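Local structure of extracellular ligand-binding receptor (Sphaerobacter thermophilus, 4ZPJ) at residues A[72-77]-A[149-154]; A[311-316]-A[412-417]; A[319-324]-A[332-337]; A[337-342]-A[376-381]; A[398-403]-A[408-413]. The protein probably captures a small-molecule solute outside the membrane for uptake by an ABC transporter, as in other leucine-binding family proteins, and binds zinc ions. All coordinates share one frame; numbering follows the deposited sequence.

Interaction 1 of 5, residues A[72-77]-A[149-154]; sequences EGNLRG and VTNAGL
Asn74 reaches from helix 68-84 to Thr150 and Asn151, and its carboxamide end makes every close approach in this buried contact. The amide carbon, Asn74 CG, lies 3.5 Å from Thr150 OG1 and 3.9 Å from Thr150 CB, while the shaft behind it stays farther back, with Asn74 CB 4.0 Å from the same hydroxyl. The two side chains run side by side, pointing opposite ways. With OG1 between its own backbone N and carbonyl carbon (chi1 55°), Thr150 places its hydroxyl beside the amide carbon. Next to it, the CB of Asn151 borders the amide end of Asn74. Asn151 turns its own amide elsewhere, donating from ND2 to the carbonyl of Thr128. The loop thus met leaves the C-terminal end of strand 147-149 in a mixed, largely parallel sheet flanked by helices; in periplasmic binding proteins such loops commonly line the cleft between the lobes. A second shell steadies both partners. Leu61, on the central strand 55-61, touches Asn74 and Thr150 alike, and the backbone of Thr150 is hydrogen-bonded to Gly126. On the helix, Arg76 lays one guanidinium face over Gly73 CA while its NE is paired with Asp338 in a salt bridge.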
# COMPACT_ATOMS: atom_id res chain seq x y z
N GLU A 72 -5.59 -2.25 -11.62
CA GLU A 72 -7.06 -2.28 -11.67
C GLU A 72 -7.67 -1.78 -10.33
O GLU A 72 -8.64 -0.99 -10.33
CB GLU A 72 -7.59 -3.67 -12.01
CG GLU A 72 -7.27 -4.24 -13.42
CD GLU A 72 -8.03 -3.55 -14.52
OE1 GLU A 72 -8.71 -2.58 -14.16
OE2 GLU A 72 -7.91 -3.92 -15.73
N GLY A 73 -7.10 -2.22 -9.22
CA GLY A 73 -7.59 -1.82 -7.88
C GLY A 73 -7.38 -0.33 -7.66
O GLY A 73 -8.24 0.36 -7.14
N ASN A 74 -6.22 0.15 -8.07
CA ASN A 74 -5.92 1.54 -7.95
C ASN A 74 -6.95 2.35 -8.79
O ASN A 74 -7.46 3.37 -8.33
CB ASN A 74 -4.47 1.80 -8.37
CG ASN A 74 -3.45 1.67 -7.21
OD1 ASN A 74 -3.76 1.27 -6.08
ND2 ASN A 74 -2.25 2.06 -7.50
N LEU A 75 -7.24 1.89 -10.02
CA LEU A 75 -8.12 2.60 -10.91
C LEU A 75 -9.54 2.62 -10.39
O LEU A 75 -10.20 3.65 -10.44
CB LEU A 75 -8.03 2.06 -12.34
CG LEU A 75 -8.90 2.63 -13.42
CD1 LEU A 75 -8.61 4.10 -13.59
CD2 LEU A 75 -8.74 1.87 -14.74
N ARG A 76 -10.01 1.52 -9.84
CA ARG A 76 -11.33 1.54 -9.17
C ARG A 76 -11.43 2.53 -8.03
O ARG A 76 -12.43 3.23 -7.89
CB ARG A 76 -11.68 0.17 -8.63
CG ARG A 76 -11.93 -0.87 -9.70
CD ARG A 76 -12.38 -2.20 -9.10
NE ARG A 76 -11.43 -2.78 -8.16
CZ ARG A 76 -10.64 -3.84 -8.41
NH1 ARG A 76 -10.63 -4.47 -9.61
NH2 ARG A 76 -9.83 -4.29 -7.46
N GLY A 77 -10.43 2.58 -7.15
CA GLY A 77 -10.49 3.54 -6.02
C GLY A 77 -10.50 4.99 -6.49
O GLY A 77 -11.25 5.84 -6.03
N VAL A 149 1.74 9.16 -6.49
CA VAL A 149 2.01 7.74 -6.53
C VAL A 149 1.03 6.95 -5.68
O VAL A 149 0.92 7.18 -4.47
CB VAL A 149 3.42 7.45 -6.07
CG1 VAL A 149 3.66 5.94 -6.04
CG2 VAL A 149 4.36 8.10 -7.06
N THR A 150 0.31 6.03 -6.33
CA THR A 150 -0.74 5.30 -5.63
C THR A 150 -0.32 3.89 -5.21
O THR A 150 -1.06 3.20 -4.49
CB THR A 150 -2.02 5.24 -6.49
OG1 THR A 150 -1.73 4.68 -7.78
CG2 THR A 150 -2.55 6.66 -6.72
N ASN A 151 0.85 3.42 -5.64
CA ASN A 151 1.26 2.08 -5.22
C ASN A 151 2.73 1.97 -4.96
O ASN A 151 3.10 1.95 -3.82
CB ASN A 151 0.78 1.00 -6.18
CG ASN A 151 0.98 -0.39 -5.62
OD1 ASN A 151 0.34 -0.78 -4.59
ND2 ASN A 151 1.93 -1.09 -6.17
N ALA A 152 3.56 1.92 -6.00
CA ALA A 152 5.01 1.77 -5.89
C ALA A 152 5.61 2.21 -4.54
O ALA A 152 5.71 3.40 -4.26
CB ALA A 152 5.68 2.55 -7.01
N GLY A 153 6.03 1.25 -3.73
CA GLY A 153 6.37 1.54 -2.32
C GLY A 153 7.87 1.74 -2.11
O GLY A 153 8.34 1.95 -0.97
N LEU A 154 8.61 1.67 -3.21
CA LEU A 154 10.07 2.01 -3.24
C LEU A 154 10.50 3.04 -2.19
O LEU A 154 10.15 4.23 -2.27
CB LEU A 154 10.44 2.55 -4.64
CG LEU A 154 11.93 2.78 -4.89
CD1 LEU A 154 12.69 1.46 -4.81
CD2 LEU A 154 12.20 3.47 -6.23

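Interaction 2 of 5, residues A[311-316]-A[412-417]; sequences AYNDTP and VDRIPD. With ZN (zinc ion), chain D.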
# COMPACT_ATOMS: atom_id res chain seq x y z
N ALA A 311 -11.98 -3.17 5.15
CA ALA A 311 -13.38 -2.90 5.00
C ALA A 311 -14.22 -3.05 6.29
O ALA A 311 -15.37 -2.52 6.39
CB ALA A 311 -13.91 -3.75 3.88
N TYR A 312 -13.67 -3.72 7.30
CA TYR A 312 -14.37 -3.86 8.59
C TYR A 312 -14.02 -2.77 9.59
O TYR A 312 -14.33 -2.91 10.78
CB TYR A 312 -14.15 -5.26 9.20
CG TYR A 312 -14.77 -6.32 8.28
CD1 TYR A 312 -16.14 -6.70 8.38
CD2 TYR A 312 -14.05 -6.80 7.21
CE1 TYR A 312 -16.69 -7.61 7.48
CE2 TYR A 312 -14.59 -7.70 6.31
CZ TYR A 312 -15.91 -8.09 6.43
OH TYR A 312 -16.37 -8.97 5.49
N ASN A 313 -13.42 -1.67 9.14
CA ASN A 313 -13.06 -0.63 10.06
C ASN A 313 -14.37 -0.00 10.55
O ASN A 313 -15.30 0.17 9.76
CB ASN A 313 -12.15 0.39 9.40
CG ASN A 313 -11.49 1.33 10.37
OD1 ASN A 313 -11.38 1.04 11.56
ND2 ASN A 313 -11.07 2.47 9.88
N ASP A 314 -14.45 0.31 11.84
CA ASP A 314 -15.75 0.63 12.42
C ASP A 314 -15.91 2.12 12.52
O ASP A 314 -16.23 2.65 13.57
CB ASP A 314 -15.96 -0.08 13.82
CG ASP A 314 -14.90 0.33 14.90
OD1 ASP A 314 -13.79 0.80 14.49
OD2 ASP A 314 -15.12 0.10 16.16
N THR A 315 -15.68 2.82 11.42
CA THR A 315 -15.80 4.28 11.41
C THR A 315 -16.75 4.64 10.34
O THR A 315 -16.88 3.91 9.35
CB THR A 315 -14.48 4.98 11.11
OG1 THR A 315 -14.04 4.70 9.77
CG2 THR A 315 -13.39 4.59 12.18
N PRO A 316 -17.43 5.80 10.52
CA PRO A 316 -18.40 6.22 9.53
C PRO A 316 -17.82 6.43 8.12
O PRO A 316 -18.48 6.06 7.16
CB PRO A 316 -18.93 7.54 10.06
CG PRO A 316 -18.19 7.87 11.28
CD PRO A 316 -17.35 6.69 11.68
N VAL A 412 -7.96 -4.25 15.80
CA VAL A 412 -7.78 -4.36 17.26
C VAL A 412 -7.17 -3.11 17.88
O VAL A 412 -7.40 -2.82 19.07
CB VAL A 412 -7.03 -5.64 17.72
CG1 VAL A 412 -7.73 -6.90 17.21
CG2 VAL A 412 -5.61 -5.69 17.26
N ASP A 413 -6.46 -2.33 17.07
CA ASP A 413 -5.75 -1.19 17.53
C ASP A 413 -5.36 -0.29 16.35
O ASP A 413 -5.28 -0.75 15.18
CB ASP A 413 -4.48 -1.61 18.25
CG ASP A 413 -4.07 -0.65 19.34
OD1 ASP A 413 -4.77 0.35 19.63
OD2 ASP A 413 -3.03 -0.94 19.97
N ARG A 414 -5.20 0.99 16.68
CA ARG A 414 -4.89 2.01 15.71
C ARG A 414 -3.64 2.75 16.09
O ARG A 414 -3.45 3.04 17.27
CB ARG A 414 -5.99 2.97 15.70
CG ARG A 414 -7.17 2.57 14.86
CD ARG A 414 -8.24 3.68 14.85
NE ARG A 414 -9.36 3.02 14.23
CZ ARG A 414 -10.41 2.52 14.86
NH1 ARG A 414 -10.59 2.70 16.18
NH2 ARG A 414 -11.34 1.93 14.11
N ILE A 415 -2.78 3.06 15.12
CA ILE A 415 -1.56 3.89 15.33
C ILE A 415 -1.74 5.10 14.42
O ILE A 415 -1.65 4.98 13.20
CB ILE A 415 -0.23 3.15 14.99
CG1 ILE A 415 -0.06 1.88 15.81
CG2 ILE A 415 0.98 4.01 15.34
CD1 ILE A 415 -0.77 0.68 15.26
N PRO A 416 -2.09 6.25 14.99
CA PRO A 416 -2.31 7.50 14.18
C PRO A 416 -0.99 8.16 13.78
O PRO A 416 0.07 7.93 14.42
CB PRO A 416 -3.03 8.43 15.18
CG PRO A 416 -2.57 7.96 16.53
CD PRO A 416 -2.42 6.46 16.42
N ASP A 417 -1.04 8.94 12.72
CA ASP A 417 0.06 9.83 12.37
C ASP A 417 1.38 9.08 12.25
O ASP A 417 2.44 9.54 12.66
CB ASP A 417 0.16 10.96 13.37
CG ASP A 417 -1.19 11.72 13.51
OD1 ASP A 417 -1.53 12.62 12.76
OD2 ASP A 417 -1.88 11.49 14.49
ZN ZN D . -3.44 12.91 13.20
O HOH W 1 -9.77 4.39 11.48
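Arg414 NH2 is gripped by two oxygens from consecutive residues of the 311-316 loop. It donates to Asn313 OD1 at 2.7 Å and, as part of a salt bridge, to Asp314 OD1 at 2.7 Å. Both acceptors lie near the guanidinium plane, at its edge, yet the groups behind them are turned differently: the carboxylate of Asp314 is nearly coplanar with the guanidinium (14°), whereas the amide of Asn313 is twisted 41° from it. The Asp314 bond runs almost in line with the C-O direction. Arg414 reaches so far because its chain is extended from CG to NE (chi2 -176°), projecting from the strand to the loop. A water ties the neighbouring nitrogens together, accepting from Asn313 ND2 at 2.8 Å and, weakly, from Arg414 NE at 3.1 Å. Asn313 ND2 also donates to Pro377 O, so its amide is held at both ends and its rotation is probably fixed. The methyl Thr315 CG2 packs 3.9 Å from Arg414 NH2. Further along the strand, Asp417 binds a zinc ion through both carboxylate oxygens, OD1 being the nearer at 2.0 Å. On the loop side Asp314 centres an inverse gamma turn, and Thr315 then serves as N-cap of helix 316-328, its OG1 accepting from Ser318 N.

Interaction 3 of 5, residues A[319-324]-A[332-337]; sequences QEFVEA and ILPGLV. With ZN (zinc ion), chain K.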
# COMPACT_ATOMS: atom_id res chain seq x y z
N GLN A 319 -17.39 3.12 6.56
CA GLN A 319 -18.67 2.56 6.14
C GLN A 319 -19.19 3.19 4.82
O GLN A 319 -19.71 2.49 3.98
CB GLN A 319 -19.73 2.66 7.22
CG GLN A 319 -19.77 1.41 8.11
CD GLN A 319 -20.76 1.54 9.29
OE1 GLN A 319 -20.34 1.68 10.44
NE2 GLN A 319 -22.07 1.51 8.99
N GLU A 320 -19.08 4.51 4.72
CA GLU A 320 -19.43 5.23 3.52
C GLU A 320 -18.62 4.75 2.27
O GLU A 320 -19.19 4.41 1.28
CB GLU A 320 -19.21 6.70 3.79
CG GLU A 320 -19.36 7.67 2.63
CD GLU A 320 -19.11 9.10 3.09
OE1 GLU A 320 -19.45 9.42 4.26
OE2 GLU A 320 -18.55 9.90 2.33
N PHE A 321 -17.32 4.58 2.38
CA PHE A 321 -16.50 4.04 1.28
C PHE A 321 -16.85 2.61 0.93
O PHE A 321 -16.97 2.29 -0.23
CB PHE A 321 -15.05 4.17 1.66
CG PHE A 321 -14.08 3.47 0.78
CD1 PHE A 321 -13.90 3.88 -0.52
CD2 PHE A 321 -13.28 2.51 1.28
CE1 PHE A 321 -12.95 3.27 -1.33
CE2 PHE A 321 -12.34 1.89 0.52
CZ PHE A 321 -12.19 2.27 -0.81
N VAL A 322 -17.12 1.76 1.92
CA VAL A 322 -17.55 0.37 1.63
C VAL A 322 -18.91 0.37 0.90
O VAL A 322 -19.12 -0.39 -0.07
CB VAL A 322 -17.68 -0.49 2.89
CG1 VAL A 322 -18.15 -1.87 2.56
CG2 VAL A 322 -16.32 -0.63 3.57
N GLU A 323 -19.83 1.21 1.36
CA GLU A 323 -21.16 1.25 0.71
C GLU A 323 -21.09 1.71 -0.72
O GLU A 323 -21.71 1.10 -1.58
CB GLU A 323 -22.10 2.19 1.45
CG GLU A 323 -22.71 1.47 2.61
CD GLU A 323 -23.31 2.41 3.62
OE1 GLU A 323 -23.48 3.63 3.31
OE2 GLU A 323 -23.59 1.89 4.72
N ALA A 324 -20.35 2.79 -0.98
CA ALA A 324 -20.23 3.29 -2.32
C ALA A 324 -19.42 2.33 -3.20
O ALA A 324 -19.67 2.18 -4.43
CB ALA A 324 -19.62 4.69 -2.30
N ILE A 332 -18.78 -6.65 -3.85
CA ILE A 332 -17.40 -6.96 -3.57
C ILE A 332 -16.79 -5.88 -2.65
O ILE A 332 -17.02 -4.68 -2.81
CB ILE A 332 -16.58 -7.16 -4.85
CG1 ILE A 332 -17.14 -8.36 -5.66
CG2 ILE A 332 -15.12 -7.45 -4.52
CD1 ILE A 332 -16.68 -8.36 -7.10
N LEU A 333 -16.02 -6.33 -1.67
CA LEU A 333 -15.48 -5.43 -0.66
C LEU A 333 -14.17 -4.85 -1.20
O LEU A 333 -13.42 -5.55 -1.85
CB LEU A 333 -15.26 -6.19 0.68
CG LEU A 333 -16.48 -6.61 1.51
CD1 LEU A 333 -16.13 -7.22 2.85
CD2 LEU A 333 -17.41 -5.47 1.79
N PRO A 334 -13.89 -3.57 -0.92
CA PRO A 334 -12.61 -3.00 -1.28
C PRO A 334 -11.48 -3.49 -0.41
O PRO A 334 -11.68 -3.72 0.79
CB PRO A 334 -12.81 -1.51 -1.05
CG PRO A 334 -13.76 -1.46 0.08
CD PRO A 334 -14.69 -2.63 -0.13
N GLY A 335 -10.31 -3.64 -1.01
CA GLY A 335 -9.12 -3.94 -0.29
C GLY A 335 -8.10 -2.84 -0.35
O GLY A 335 -8.43 -1.66 -0.50
N LEU A 336 -6.83 -3.25 -0.26
CA LEU A 336 -5.73 -2.34 -0.03
C LEU A 336 -5.47 -1.40 -1.19
O LEU A 336 -5.28 -0.19 -1.01
CB LEU A 336 -4.47 -3.18 0.19
CG LEU A 336 -3.92 -3.07 1.59
CD1 LEU A 336 -3.24 -4.35 2.05
CD2 LEU A 336 -2.95 -1.89 1.53
N VAL A 337 -5.37 -2.02 -2.37
CA VAL A 337 -5.16 -1.29 -3.59
C VAL A 337 -6.34 -0.39 -3.98
O VAL A 337 -6.14 0.64 -4.59
CB VAL A 337 -4.76 -2.24 -4.75
CG1 VAL A 337 -3.43 -2.90 -4.43
CG2 VAL A 337 -5.85 -3.31 -5.00
ZN ZN K . -17.30 11.30 3.98
O HOH W 2 -16.22 12.03 1.89
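Phe321 and Pro334 form the close-packed heart of this contact, with the ring carbon Phe321 CE2 3.7 Å from Pro334 CG. Pro334 CB meets the same end of the ring, 3.8 Å from Phe321 CZ, so the proline is covered by the far end of the phenyl group. That end arrives there because CG of Phe321 stands anti to the backbone N (chi1 170°). Next along the helix, Val322 CG1 meets Leu333 CD2 at 3.8 Å, but Val322 CG2 is only loosely set against Pro334 CG, 4.4 Å away. Helix 316-328 is here joined to helix 336-354 by an extended linker that folds back along the first helix, placing Leu333 and Pro334 against it. Gly335 is the N-cap of the second helix, and its N donates to Asp338 OD2, the half of a capping box made by the third helical residue; a glycine has no side chain to make the other half. The ring of Phe321 also meets Tyr342 and Pro377, and an alanine here would probably open a gap between the helix and Pro334 and leave Tyr342 without its aromatic neighbour. The solvent side is polar, with Gln319 and Glu323 exposed. Glu320 stretches away from the linker to a zinc ion, which its OE2 binds at 2.5 Å together with a water and Glu317.

Interaction 4 of 5, residues A[337-342]-A[376-381]; sequences VDYAGY and GPAGNF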
# COMPACT_ATOMS: atom_id res chain seq x y z
N VAL A 337 -5.37 -2.02 -2.37
CA VAL A 337 -5.16 -1.29 -3.59
C VAL A 337 -6.34 -0.39 -3.98
O VAL A 337 -6.14 0.64 -4.59
CB VAL A 337 -4.76 -2.24 -4.75
CG1 VAL A 337 -3.43 -2.90 -4.43
CG2 VAL A 337 -5.85 -3.31 -5.00
N ASP A 338 -7.56 -0.80 -3.69
CA ASP A 338 -8.73 0.03 -3.89
C ASP A 338 -8.64 1.19 -2.94
O ASP A 338 -8.94 2.29 -3.32
CB ASP A 338 -10.05 -0.71 -3.61
CG ASP A 338 -10.14 -2.08 -4.35
OD1 ASP A 338 -10.29 -2.11 -5.58
OD2 ASP A 338 -10.14 -3.12 -3.65
N TYR A 339 -8.23 0.94 -1.69
CA TYR A 339 -8.14 2.00 -0.71
C TYR A 339 -7.14 3.07 -1.14
O TYR A 339 -7.40 4.32 -1.07
CB TYR A 339 -7.74 1.41 0.67
CG TYR A 339 -7.33 2.51 1.64
CD1 TYR A 339 -8.26 3.32 2.24
CD2 TYR A 339 -5.98 2.79 1.85
CE1 TYR A 339 -7.87 4.34 3.12
CE2 TYR A 339 -5.58 3.85 2.67
CZ TYR A 339 -6.50 4.60 3.32
OH TYR A 339 -6.05 5.61 4.16
N ALA A 340 -5.97 2.60 -1.57
CA ALA A 340 -4.88 3.50 -1.92
C ALA A 340 -5.21 4.37 -3.15
O ALA A 340 -4.91 5.57 -3.15
CB ALA A 340 -3.59 2.71 -2.16
N GLY A 341 -5.89 3.80 -4.15
CA GLY A 341 -6.45 4.56 -5.27
C GLY A 341 -7.48 5.61 -4.85
O GLY A 341 -7.47 6.75 -5.32
N TYR A 342 -8.35 5.23 -3.95
CA TYR A 342 -9.33 6.15 -3.42
C TYR A 342 -8.70 7.40 -2.76
O TYR A 342 -9.07 8.53 -3.01
CB TYR A 342 -10.22 5.39 -2.44
CG TYR A 342 -11.29 6.24 -1.89
CD1 TYR A 342 -12.41 6.58 -2.66
CD2 TYR A 342 -11.20 6.75 -0.60
CE1 TYR A 342 -13.42 7.39 -2.17
CE2 TYR A 342 -12.18 7.59 -0.13
CZ TYR A 342 -13.29 7.89 -0.90
OH TYR A 342 -14.25 8.70 -0.36
N GLY A 376 -10.16 10.01 6.07
CA GLY A 376 -10.46 8.97 5.11
C GLY A 376 -10.94 7.66 5.73
O GLY A 376 -11.17 7.55 6.95
N PRO A 377 -11.09 6.64 4.88
CA PRO A 377 -11.63 5.40 5.36
C PRO A 377 -10.76 4.70 6.38
O PRO A 377 -11.28 3.84 7.09
CB PRO A 377 -11.79 4.56 4.11
CG PRO A 377 -11.65 5.47 2.94
CD PRO A 377 -11.02 6.74 3.40
N ALA A 378 -9.47 5.02 6.46
CA ALA A 378 -8.58 4.39 7.48
C ALA A 378 -8.36 5.33 8.65
O ALA A 378 -7.83 4.94 9.68
CB ALA A 378 -7.27 3.98 6.86
N GLY A 379 -8.82 6.57 8.54
CA GLY A 379 -8.50 7.60 9.53
C GLY A 379 -7.96 8.81 8.82
O GLY A 379 -8.09 8.97 7.56
N ASN A 380 -7.33 9.67 9.59
CA ASN A 380 -6.88 10.92 9.05
C ASN A 380 -5.63 10.72 8.17
O ASN A 380 -4.83 9.82 8.41
CB ASN A 380 -6.68 11.91 10.17
CG ASN A 380 -7.99 12.25 10.87
OD1 ASN A 380 -8.14 12.06 12.06
ND2 ASN A 380 -8.96 12.68 10.12
N PHE A 381 -5.55 11.54 7.14
CA PHE A 381 -4.54 11.46 6.16
C PHE A 381 -4.06 12.87 5.91
O PHE A 381 -4.88 13.83 5.70
CB PHE A 381 -5.03 10.84 4.85
CG PHE A 381 -3.96 10.79 3.78
CD1 PHE A 381 -3.67 11.90 3.02
CD2 PHE A 381 -3.19 9.63 3.58
CE1 PHE A 381 -2.65 11.86 2.05
CE2 PHE A 381 -2.20 9.56 2.64
CZ PHE A 381 -1.93 10.69 1.85
O HOH W 3 -7.84 7.14 5.33
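A type I turn from Gly376 to Gly379, closed by reciprocal backbone bonds (Gly376 N to Gly379 O, 2.8 Å, and Gly379 N to Gly376 O, 3.0 Å), presents Pro377 and Ala378 to two tyrosines spaced nearly one turn apart on helix 336-354. Pro377 wedges against both. Its CG lies at the edge of the Tyr339 ring, 3.9 Å from CE1, and also approaches Tyr342 CE2 at 3.8 Å. Ala378 CB is packed at the phenol end of Tyr339, 3.4 Å from OH. With CG anti to the backbone N in Tyr339 (chi1 167°), the ring is carried out to the turn. Its hydroxyl meets a water lying in the ring plane, at 2.6 Å from Tyr339 OH. This one water accepts from Ala378 N and donates to Gly379 O, which also takes the hairpin bond from Gly376 N. Tyr342 instead sends its OH to Gln84 on helix 68-84. At phi 128° a side chain on Gly379 would press against the preceding carbonyl oxygen, which suits a glycine. Reciprocal bonding round two loop residues is the signature of a two-residue beta hairpin, here linking strands 373-376 and 379-383 and packed against a helix.

Interaction 5 of 5, residues A[398-403]-A[408-413]; sequences RVEQLD and ANIVVD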
# COMPACT_ATOMS: atom_id res chain seq x y z
N ARG A 398 -6.66 -8.42 13.10
CA ARG A 398 -6.62 -9.84 13.26
C ARG A 398 -7.65 -10.44 12.34
O ARG A 398 -8.79 -9.89 12.23
CB ARG A 398 -6.96 -10.22 14.68
CG ARG A 398 -6.76 -11.70 14.92
CD ARG A 398 -6.87 -12.02 16.41
NE ARG A 398 -8.15 -11.58 16.95
CZ ARG A 398 -8.45 -11.60 18.25
NH1 ARG A 398 -7.56 -12.05 19.11
NH2 ARG A 398 -9.66 -11.17 18.67
N VAL A 399 -7.27 -11.55 11.69
CA VAL A 399 -8.19 -12.30 10.86
C VAL A 399 -9.14 -13.08 11.71
O VAL A 399 -8.73 -13.89 12.54
CB VAL A 399 -7.46 -13.32 9.99
CG1 VAL A 399 -8.47 -14.10 9.17
CG2 VAL A 399 -6.46 -12.60 9.09
N GLU A 400 -10.41 -12.89 11.45
CA GLU A 400 -11.48 -13.59 12.15
C GLU A 400 -12.44 -14.15 11.13
O GLU A 400 -12.35 -13.83 9.94
CB GLU A 400 -12.20 -12.69 13.13
CG GLU A 400 -11.23 -12.06 14.11
CD GLU A 400 -11.95 -11.31 15.20
OE1 GLU A 400 -13.21 -11.37 15.23
OE2 GLU A 400 -11.26 -10.66 16.01
N GLN A 401 -13.24 -15.08 11.60
CA GLN A 401 -14.33 -15.66 10.82
C GLN A 401 -15.67 -15.19 11.38
O GLN A 401 -15.93 -15.35 12.56
CB GLN A 401 -14.31 -17.17 10.87
CG GLN A 401 -15.26 -17.76 9.83
CD GLN A 401 -15.03 -19.26 9.59
OE1 GLN A 401 -14.71 -20.01 10.52
NE2 GLN A 401 -15.18 -19.68 8.33
N LEU A 402 -16.49 -14.63 10.50
CA LEU A 402 -17.82 -14.20 10.81
C LEU A 402 -18.85 -15.35 10.82
O LEU A 402 -18.58 -16.49 10.39
CB LEU A 402 -18.25 -13.15 9.80
CG LEU A 402 -17.32 -11.97 9.63
CD1 LEU A 402 -17.98 -10.87 8.82
CD2 LEU A 402 -16.91 -11.40 10.97
N ASP A 403 -20.03 -15.06 11.37
CA ASP A 403 -21.00 -16.11 11.61
C ASP A 403 -21.54 -16.70 10.27
O ASP A 403 -22.06 -17.78 10.29
CB ASP A 403 -22.14 -15.60 12.52
CG ASP A 403 -23.00 -14.54 11.88
OD1 ASP A 403 -22.58 -13.98 10.86
OD2 ASP A 403 -24.14 -14.26 12.37
N ALA A 408 -12.49 -12.11 7.80
CA ALA A 408 -12.51 -10.64 7.90
C ALA A 408 -11.26 -10.20 8.62
O ALA A 408 -10.93 -10.78 9.62
CB ALA A 408 -13.74 -10.22 8.75
N ASN A 409 -10.62 -9.13 8.19
CA ASN A 409 -9.61 -8.46 9.03
C ASN A 409 -10.23 -7.46 9.99
O ASN A 409 -10.76 -6.44 9.56
CB ASN A 409 -8.61 -7.73 8.16
CG ASN A 409 -7.61 -8.67 7.55
OD1 ASN A 409 -6.78 -9.25 8.25
ND2 ASN A 409 -7.69 -8.82 6.27
N ILE A 410 -10.18 -7.78 11.28
CA ILE A 410 -10.85 -6.99 12.30
C ILE A 410 -9.83 -6.09 13.00
O ILE A 410 -8.71 -6.54 13.35
CB ILE A 410 -11.59 -7.90 13.30
CG1 ILE A 410 -12.62 -8.77 12.55
CG2 ILE A 410 -12.26 -7.09 14.42
CD1 ILE A 410 -13.80 -8.05 11.94
N VAL A 411 -10.19 -4.83 13.18
CA VAL A 411 -9.27 -3.87 13.77
C VAL A 411 -9.18 -4.03 15.28
O VAL A 411 -10.19 -3.97 15.97
CB VAL A 411 -9.67 -2.43 13.45
CG1 VAL A 411 -8.75 -1.44 14.16
CG2 VAL A 411 -9.61 -2.21 11.95
N VAL A 412 -7.96 -4.25 15.80
CA VAL A 412 -7.78 -4.36 17.26
C VAL A 412 -7.17 -3.11 17.88
O VAL A 412 -7.40 -2.82 19.07
CB VAL A 412 -7.03 -5.64 17.72
CG1 VAL A 412 -7.73 -6.90 17.21
CG2 VAL A 412 -5.61 -5.69 17.26
N ASP A 413 -6.46 -2.33 17.07
CA ASP A 413 -5.75 -1.19 17.53
C ASP A 413 -5.36 -0.29 16.35
O ASP A 413 -5.28 -0.75 15.18
CB ASP A 413 -4.48 -1.61 18.25
CG ASP A 413 -4.07 -0.65 19.34
OD1 ASP A 413 -4.77 0.35 19.63
OD2 ASP A 413 -3.03 -0.94 19.97
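Glu400 crosses Ile410 at about a right angle on one face of the beta hairpin formed by strands 390-401 and 407-418. The antiparallel backbones are joined by paired bonds at the hydrogen-bonded couples Arg398-Ile410 and Glu400-Ala408, such as Ala408 N to Glu400 O at 2.7 Å. From this ladder the glutamate runs out across its neighbour: CB stands 4.0 Å from Ile410 CG1, CG is 3.9 Å from the same carbon, and the carboxylate carbon CD closes to 3.7 Å from it. OE1 stays over Ile410 CG1, while OE2 rests near Ile410 CB and CG2. The chain is extended beyond CG (chi2 -172°), which brings OE2 to Arg398 on its own strand. Arg398 NH2 donates to Glu400 OE2 at 3.1 Å in a salt bridge; the oxygen lies in the guanidinium plane but is approached from above the carboxylate plane. An alanine in place of Glu400 would probably leave the Arg398 charge without its mate and uncover the flank of Ile410. Val399 and Asn409, a non-hydrogen-bonded pair, occupy the other face. Asn409 ND2 donates to Val288 O, whereas Asn409 OD1 is buried without a partner in the model, 3.5 Å from Val399 CG2. Toward the turn, Leu402 CD2 rests 4.0 Å from Ala408 CB.

In the fold
Interactions 3 and 4 lie closest together, their centres 9 Å apart; they share Val337 and helix 336-354, and Phe321 of interaction 3 packs on Tyr342 and Pro377 of interaction 4. Interaction 1 touches both at Val337, where helix 68-84 meets helix 336-354. Interactions 2 and 5 share Val412 and Asp413 on strand 407-418, and interaction 4 reaches the same antiparallel sheet. Along the chain, interaction 1 comes first, interactions 3 and 4 are nested in the loop that interaction 2 closes, and interaction 5 follows them, ending on the same stretch as interaction 2. Interactions 1 and 5, centres 24 Å apart, span from the mixed sheet to the C-terminal hairpin, consistent with a two-lobed binding protein.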